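Local coordinates for putative diguanylate cyclase (GGDEF) with PAS/PAC domain (Rhodopseudomonas palustris, PDB 3LIF), which is a membrane-bound sensor protein that probably makes cyclic di-GMP from two GTP, this chain being its extracellular double Cache (PDC-fold) domain, at residues H110-T115 / S228-V233; V55-L60 / K88-L93; R18-S23 / K159-G164. All blocks are in the same frame, centred on the assembly; numbering follows the deposited sequence.

Contact 1 of 3, residues H110-T115 / S228-V233; sequences HTLLIT and SRYPLV
Tyr230 and Leu232 are held by a backbone hydrogen bond, Leu232 N to Tyr230 O at 2.7 Å, which closes an inverse gamma turn centred on Pro231. The tight turn presents three apolar groups in succession to the segment 110-115, and proline suits its centre because its ring already restricts phi. No hydrogen bond links the two segments; they meet through side chains alone. Ile114 and Leu232 reach toward each other tip to tip, with Ile114 CD1 4.1 Å from Leu232 CD2. CG1 of Ile114 lies anti to the carbonyl carbon (chi1 -56°), which sends CD1 toward the turn, where it also comes within 4.3 Å of Pro231 CD. Beside them, Leu112 CD1 approaches the Tyr230 ring obliquely, 4.3 Å from CE1. Tyrosine combines an apolar ring wall with a polar end, and its OH is hydrogen-bonded to Gln33 NE2. The contact bridges the two sheets of the double Cache fold: edge strand 113-119, paired with strand 126-135, comes near the start of strand 232-239, the middle strand of the other sheet. The long helix 5-47 runs past both, touching Leu112 and Tyr230 with Asp36 and Leu232 with Phe32.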
# COMPACT_ATOMS: atom_id res chain seq x y z
N HIS A 110 7.48 11.24 12.19
CA HIS A 110 7.44 9.80 12.36
C HIS A 110 6.50 9.06 11.44
O HIS A 110 6.27 7.90 11.66
CB HIS A 110 7.13 9.44 13.82
CG HIS A 110 8.02 10.15 14.80
ND1 HIS A 110 8.75 9.48 15.77
CD2 HIS A 110 8.36 11.45 14.90
CE1 HIS A 110 9.46 10.36 16.44
NE2 HIS A 110 9.26 11.55 15.93
N THR A 111 5.99 9.70 10.40
CA THR A 111 5.07 9.04 9.50
C THR A 111 5.69 7.88 8.73
O THR A 111 6.73 8.06 8.15
CB THR A 111 4.63 10.06 8.43
OG1 THR A 111 3.80 11.08 9.04
CG2 THR A 111 3.88 9.37 7.25
N LEU A 112 5.06 6.70 8.69
CA LEU A 112 5.42 5.70 7.71
C LEU A 112 5.22 6.46 6.40
O LEU A 112 4.19 7.05 6.24
CB LEU A 112 4.39 4.65 7.75
CG LEU A 112 4.81 3.21 7.92
CD1 LEU A 112 3.85 2.27 7.13
CD2 LEU A 112 6.24 2.99 7.53
N LEU A 113 6.17 6.53 5.48
CA LEU A 113 5.92 7.30 4.25
C LEU A 113 5.66 6.27 3.21
O LEU A 113 6.36 5.21 3.18
CB LEU A 113 7.14 8.07 3.84
CG LEU A 113 7.11 9.29 2.90
CD1 LEU A 113 8.26 9.09 1.83
CD2 LEU A 113 5.82 9.72 2.26
N ILE A 114 4.64 6.52 2.39
CA ILE A 114 4.36 5.57 1.31
C ILE A 114 4.75 6.17 -0.00
O ILE A 114 4.35 7.25 -0.31
CB ILE A 114 2.88 5.15 1.23
CG1 ILE A 114 2.43 4.58 2.57
CG2 ILE A 114 2.65 4.17 0.03
CD1 ILE A 114 1.01 4.49 2.65
N THR A 115 5.55 5.47 -0.76
CA THR A 115 6.16 6.07 -1.93
C THR A 115 6.05 5.07 -3.06
O THR A 115 6.22 3.86 -2.84
CB THR A 115 7.64 6.26 -1.67
OG1 THR A 115 7.80 7.24 -0.65
CG2 THR A 115 8.37 6.67 -2.92
N SER A 228 -8.63 4.31 7.11
CA SER A 228 -8.25 5.03 8.30
C SER A 228 -6.70 5.07 8.57
O SER A 228 -6.01 4.05 8.51
CB SER A 228 -9.04 4.47 9.47
OG SER A 228 -8.34 4.82 10.62
N ARG A 229 -6.19 6.28 8.84
CA ARG A 229 -4.85 6.43 9.39
C ARG A 229 -3.69 6.38 8.36
O ARG A 229 -2.51 6.47 8.77
CB ARG A 229 -4.67 5.38 10.49
CG ARG A 229 -4.06 5.90 11.78
CD ARG A 229 -4.69 5.36 13.05
NE ARG A 229 -4.21 4.04 13.41
CZ ARG A 229 -5.02 3.01 13.62
NH1 ARG A 229 -6.34 3.15 13.48
NH2 ARG A 229 -4.53 1.83 13.95
N TYR A 230 -3.99 6.21 7.07
CA TYR A 230 -3.01 6.26 5.95
C TYR A 230 -3.70 6.84 4.73
O TYR A 230 -4.88 6.59 4.53
CB TYR A 230 -2.47 4.86 5.60
CG TYR A 230 -1.84 4.23 6.78
CD1 TYR A 230 -0.51 4.50 7.09
CD2 TYR A 230 -2.58 3.41 7.65
CE1 TYR A 230 0.08 3.98 8.20
CE2 TYR A 230 -1.97 2.87 8.81
CZ TYR A 230 -0.64 3.18 9.08
OH TYR A 230 0.03 2.65 10.18
N PRO A 231 -2.97 7.60 3.87
CA PRO A 231 -3.61 8.16 2.66
C PRO A 231 -3.92 7.09 1.56
O PRO A 231 -3.37 7.15 0.45
CB PRO A 231 -2.57 9.14 2.14
CG PRO A 231 -1.21 8.50 2.56
CD PRO A 231 -1.50 7.81 3.89
N LEU A 232 -4.76 6.12 1.89
CA LEU A 232 -5.13 5.05 0.96
C LEU A 232 -6.66 5.03 0.81
O LEU A 232 -7.36 5.53 1.68
CB LEU A 232 -4.62 3.71 1.50
CG LEU A 232 -3.12 3.69 1.74
CD1 LEU A 232 -2.64 2.38 2.37
CD2 LEU A 232 -2.38 3.89 0.40
N VAL A 233 -7.18 4.46 -0.26
CA VAL A 233 -8.62 4.28 -0.41
C VAL A 233 -8.83 2.83 -0.82
O VAL A 233 -7.99 2.27 -1.50
CB VAL A 233 -9.14 5.15 -1.54
CG1 VAL A 233 -10.67 5.13 -1.60
CG2 VAL A 233 -8.64 6.55 -1.33

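Contact 2 of 3, residues V55-L60 / K88-L93; sequences VFNERL and KPVPAL
Asn57 meets Val90 where helix 55-66 passes the loop that leaves strand 82-85, an edge strand of the first antiparallel sheet of this double Cache sensor domain. The Asn57 side chain starts at a CB pointing from the helix toward the loop. CG stands anti to the carbonyl carbon (chi1 -66°), and this carries the flat amide toward the loop, with CG itself 4.2 Å from Val90 CG2. There the amide divides its work. OD1 accepts a hydrogen bond from the backbone N of Ala85, tying the helix to the end of strand 82-85, while ND2 lies 3.8 Å from Val90 CG2, a contact without a hydrogen bond. The same side chain also touches Tyr84 of that strand, so that it packs against strand and loop together. Asparagine suits the place because it is short and offers a carbonyl oxygen to a backbone N-H. Valine gives the loop a compact apolar group that also touches Leu82 and Ala85 of the strand. At the exposed margin Lys88 stretches toward the helix with chi2 to chi4 all near anti. Its charge is likely to attract Glu58 only loosely, since Lys88 NZ stops 4.4 Å from Glu58 OE2, beyond a salt bridge.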
# COMPACT_ATOMS: atom_id res chain seq x y z
N VAL A 55 25.88 -9.20 10.88
CA VAL A 55 24.90 -10.17 11.37
C VAL A 55 23.46 -9.66 11.17
O VAL A 55 22.56 -10.43 10.77
CB VAL A 55 25.13 -10.58 12.86
CG1 VAL A 55 24.44 -9.56 13.87
CG2 VAL A 55 24.61 -12.02 13.06
N PHE A 56 23.27 -8.38 11.49
CA PHE A 56 22.08 -7.60 11.21
C PHE A 56 21.44 -7.86 9.83
O PHE A 56 20.22 -7.91 9.70
CB PHE A 56 22.45 -6.13 11.34
CG PHE A 56 21.29 -5.23 11.51
CD1 PHE A 56 20.38 -5.46 12.53
CD2 PHE A 56 21.09 -4.15 10.66
CE1 PHE A 56 19.28 -4.63 12.71
CE2 PHE A 56 19.97 -3.31 10.82
CZ PHE A 56 19.06 -3.54 11.87
N ASN A 57 22.23 -8.05 8.80
CA ASN A 57 21.62 -8.44 7.55
C ASN A 57 20.77 -9.69 7.68
O ASN A 57 19.68 -9.77 7.10
CB ASN A 57 22.66 -8.59 6.47
CG ASN A 57 23.32 -7.27 6.12
OD1 ASN A 57 22.71 -6.20 6.26
ND2 ASN A 57 24.55 -7.33 5.67
N GLU A 58 21.24 -10.68 8.45
CA GLU A 58 20.44 -11.88 8.75
C GLU A 58 19.21 -11.52 9.55
O GLU A 58 18.15 -12.01 9.29
CB GLU A 58 21.26 -12.90 9.54
CG GLU A 58 22.27 -13.67 8.70
CD GLU A 58 21.64 -14.25 7.42
OE1 GLU A 58 20.81 -15.20 7.53
OE2 GLU A 58 21.97 -13.73 6.31
N ARG A 59 19.38 -10.65 10.55
CA ARG A 59 18.26 -10.24 11.36
C ARG A 59 17.19 -9.69 10.41
O ARG A 59 16.01 -10.13 10.48
CB ARG A 59 18.66 -9.22 12.45
CG ARG A 59 18.00 -9.38 13.86
CD ARG A 59 17.91 -8.03 14.71
NE ARG A 59 16.78 -7.14 14.33
CZ ARG A 59 15.70 -6.85 15.07
NH1 ARG A 59 15.55 -7.33 16.28
NH2 ARG A 59 14.79 -6.05 14.58
N LEU A 60 17.58 -8.76 9.52
CA LEU A 60 16.66 -8.19 8.52
C LEU A 60 16.04 -9.24 7.63
O LEU A 60 14.87 -9.18 7.30
CB LEU A 60 17.34 -7.15 7.64
CG LEU A 60 17.74 -5.89 8.40
CD1 LEU A 60 18.19 -4.88 7.44
CD2 LEU A 60 16.63 -5.32 9.19
N LYS A 88 20.62 -10.49 -0.30
CA LYS A 88 22.04 -10.70 -0.46
C LYS A 88 22.25 -11.29 -1.80
O LYS A 88 21.45 -12.06 -2.26
CB LYS A 88 22.55 -11.66 0.59
CG LYS A 88 22.30 -13.08 0.25
CD LYS A 88 22.25 -13.87 1.52
CE LYS A 88 22.51 -15.33 1.24
NZ LYS A 88 23.06 -15.80 2.53
N PRO A 89 23.33 -10.92 -2.44
CA PRO A 89 24.24 -9.95 -1.87
C PRO A 89 23.55 -8.62 -1.60
O PRO A 89 22.45 -8.37 -2.07
CB PRO A 89 25.29 -9.76 -2.97
CG PRO A 89 24.94 -10.73 -4.10
CD PRO A 89 23.66 -11.37 -3.81
N VAL A 90 24.23 -7.74 -0.87
CA VAL A 90 23.66 -6.51 -0.41
C VAL A 90 24.08 -5.42 -1.37
O VAL A 90 25.26 -5.12 -1.51
CB VAL A 90 24.23 -6.19 0.97
CG1 VAL A 90 23.69 -4.90 1.50
CG2 VAL A 90 23.95 -7.34 1.94
N PRO A 91 23.13 -4.83 -2.07
CA PRO A 91 23.57 -3.86 -3.06
C PRO A 91 23.88 -2.52 -2.43
O PRO A 91 23.02 -1.67 -2.39
CB PRO A 91 22.36 -3.72 -3.95
CG PRO A 91 21.20 -4.03 -3.01
CD PRO A 91 21.70 -5.12 -2.17
N ALA A 92 25.11 -2.34 -1.96
CA ALA A 92 25.47 -1.11 -1.24
C ALA A 92 25.66 0.09 -2.16
O ALA A 92 26.70 0.76 -2.14
CB ALA A 92 26.70 -1.33 -0.42
N LEU A 93 24.64 0.37 -2.95
CA LEU A 93 24.68 1.52 -3.85
C LEU A 93 24.22 2.82 -3.21
O LEU A 93 23.70 2.89 -2.11
CB LEU A 93 23.80 1.24 -5.06
CG LEU A 93 24.21 0.26 -6.15
CD1 LEU A 93 25.59 -0.25 -5.96
CD2 LEU A 93 23.28 -0.88 -6.16

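Contact 3 of 3, residues R18-S23 / K159-G164; sequences RNLSHS and KTFDLG
Leu20 projects from the long helix 5-47 of the double Cache fold into the corner formed by Phe161 and Leu163, two residues of the loop that joins helix 151-158 to strand 168-173. The contact itself is wholly apolar. CG of Leu20 is anti to the backbone N (chi1 -178°), which carries both methyl groups off the helix surface toward the loop. CD1 lies on the phenyl ring, approaching obliquely, 3.5 Å from Phe161 CE1 and 4.0 Å from Phe161 CZ; the two side chains slide past each other in opposite directions. CD2 is shared, 4.2 Å from both Leu163 CD1 and Phe161 CD1. A leucine fits because its branched end lets one residue pack against both neighbours. An alanine here would lose both methyls and would probably leave the Phe161 ring and Leu163 CD1 without their apolar partner on the helix. Phe161 also meets Phe157 edge-to-face, and Leu20 touches Val236 of strand 232-239, so the packing extends into the second sheet.

The polar interactions belong to the helix and its other neighbours. Arg18 pairs with Glu14 in a salt bridge, and its NH2 binds a citrate probably derived from the crystallisation liquor. Arg225 gives NE to Ser21 OG and NH2 to Arg18 O. This carbonyl oxygen also accepts the helical bond from His22 N at 3.2 Å and, from the same face of its plane, a bond from Ser21 OG at 2.9 Å, tilted 26° from that plane.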
# COMPACT_ATOMS: atom_id res chain seq x y z
N ARG A 18 -21.14 -1.89 1.33
CA ARG A 18 -20.64 -0.88 2.26
C ARG A 18 -19.90 -1.55 3.42
O ARG A 18 -18.85 -1.06 3.83
CB ARG A 18 -21.70 0.17 2.69
CG ARG A 18 -22.16 0.97 1.50
CD ARG A 18 -23.46 1.81 1.65
NE ARG A 18 -23.07 3.20 1.85
CZ ARG A 18 -23.40 4.24 1.11
NH1 ARG A 18 -24.22 4.13 0.07
NH2 ARG A 18 -22.91 5.42 1.44
N ASN A 19 -20.37 -2.70 3.91
CA ASN A 19 -19.64 -3.31 5.03
C ASN A 19 -18.36 -3.85 4.53
O ASN A 19 -17.37 -3.76 5.18
CB ASN A 19 -20.40 -4.42 5.79
CG ASN A 19 -21.79 -3.96 6.26
OD1 ASN A 19 -22.68 -4.79 6.51
ND2 ASN A 19 -22.01 -2.62 6.33
N LEU A 20 -18.39 -4.43 3.35
CA LEU A 20 -17.20 -5.06 2.83
C LEU A 20 -16.01 -4.03 2.70
O LEU A 20 -14.87 -4.28 3.14
CB LEU A 20 -17.55 -5.75 1.53
CG LEU A 20 -16.35 -6.46 0.98
CD1 LEU A 20 -15.60 -7.15 2.11
CD2 LEU A 20 -16.78 -7.42 -0.14
N SER A 21 -16.32 -2.88 2.12
CA SER A 21 -15.43 -1.75 2.07
C SER A 21 -14.89 -1.43 3.49
O SER A 21 -13.69 -1.18 3.69
CB SER A 21 -16.13 -0.54 1.44
OG SER A 21 -16.71 0.30 2.43
N HIS A 22 -15.76 -1.46 4.48
CA HIS A 22 -15.26 -1.26 5.83
C HIS A 22 -14.25 -2.34 6.25
O HIS A 22 -13.20 -2.05 6.81
CB HIS A 22 -16.43 -1.23 6.77
CG HIS A 22 -16.06 -0.80 8.15
ND1 HIS A 22 -16.30 0.48 8.63
CD2 HIS A 22 -15.49 -1.50 9.17
CE1 HIS A 22 -15.87 0.55 9.88
NE2 HIS A 22 -15.37 -0.62 10.23
N SER A 23 -14.53 -3.59 5.96
CA SER A 23 -13.54 -4.61 6.27
C SER A 23 -12.23 -4.43 5.52
O SER A 23 -11.17 -4.56 6.08
CB SER A 23 -14.09 -5.97 5.93
OG SER A 23 -15.07 -6.30 6.86
N LYS A 159 -8.67 -11.99 -3.28
CA LYS A 159 -9.34 -13.07 -3.97
C LYS A 159 -10.18 -14.00 -3.07
O LYS A 159 -10.95 -14.80 -3.58
CB LYS A 159 -8.39 -13.83 -4.87
CG LYS A 159 -7.56 -14.83 -4.19
CD LYS A 159 -6.67 -15.48 -5.25
CE LYS A 159 -7.46 -16.52 -6.06
NZ LYS A 159 -6.52 -17.10 -7.03
N THR A 160 -10.08 -13.88 -1.75
CA THR A 160 -10.93 -14.70 -0.92
C THR A 160 -12.40 -14.25 -0.93
O THR A 160 -13.17 -14.68 -0.07
CB THR A 160 -10.49 -14.69 0.57
OG1 THR A 160 -10.81 -13.42 1.15
CG2 THR A 160 -9.03 -15.01 0.75
N PHE A 161 -12.82 -13.36 -1.82
CA PHE A 161 -14.14 -12.78 -1.62
C PHE A 161 -15.05 -13.09 -2.75
O PHE A 161 -14.74 -12.78 -3.89
CB PHE A 161 -14.08 -11.27 -1.46
CG PHE A 161 -13.66 -10.83 -0.10
CD1 PHE A 161 -14.57 -10.81 0.93
CD2 PHE A 161 -12.34 -10.45 0.15
CE1 PHE A 161 -14.20 -10.40 2.21
CE2 PHE A 161 -11.96 -10.05 1.41
CZ PHE A 161 -12.90 -10.03 2.47
N ASP A 162 -16.20 -13.67 -2.45
CA ASP A 162 -17.11 -13.99 -3.53
C ASP A 162 -17.94 -12.81 -4.07
O ASP A 162 -18.89 -12.34 -3.43
CB ASP A 162 -17.99 -15.19 -3.19
CG ASP A 162 -18.43 -15.92 -4.46
OD1 ASP A 162 -17.94 -15.49 -5.56
OD2 ASP A 162 -19.23 -16.88 -4.38
N LEU A 163 -17.58 -12.35 -5.26
CA LEU A 163 -18.14 -11.11 -5.75
C LEU A 163 -18.83 -11.23 -7.09
O LEU A 163 -19.13 -10.21 -7.74
CB LEU A 163 -17.01 -10.11 -5.94
CG LEU A 163 -16.74 -9.02 -4.92
CD1 LEU A 163 -17.88 -8.87 -3.90
CD2 LEU A 163 -15.48 -9.41 -4.24
N GLY A 164 -19.01 -12.46 -7.54
CA GLY A 164 -19.57 -12.70 -8.86
C GLY A 164 -18.54 -12.46 -9.96
O GLY A 164 -17.50 -11.87 -9.75

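How the contacts relate
Contact 1 is buried near the middle of the chain, whereas contacts 2 and 3 are surface contacts on opposite sides of its centre, about 38 Å apart, centre to centre. Contact 1 joins the two sheets to each other; contact 2 sets helix 55-66 against the loop after edge strand 82-85 of the first sheet; contact 3 sets the long helix 5-47 against a loop leading into the second sheet. That helix is shared, since it also lies beside contact 1, and strand 232-239 supplies Leu232 to contact 1 and touches Leu20 of contact 3. Chemistry follows place: contacts 1 and 3 pack aliphatic and aromatic groups, while contact 2 mixes an amide, a valine and loosely spaced opposite charges.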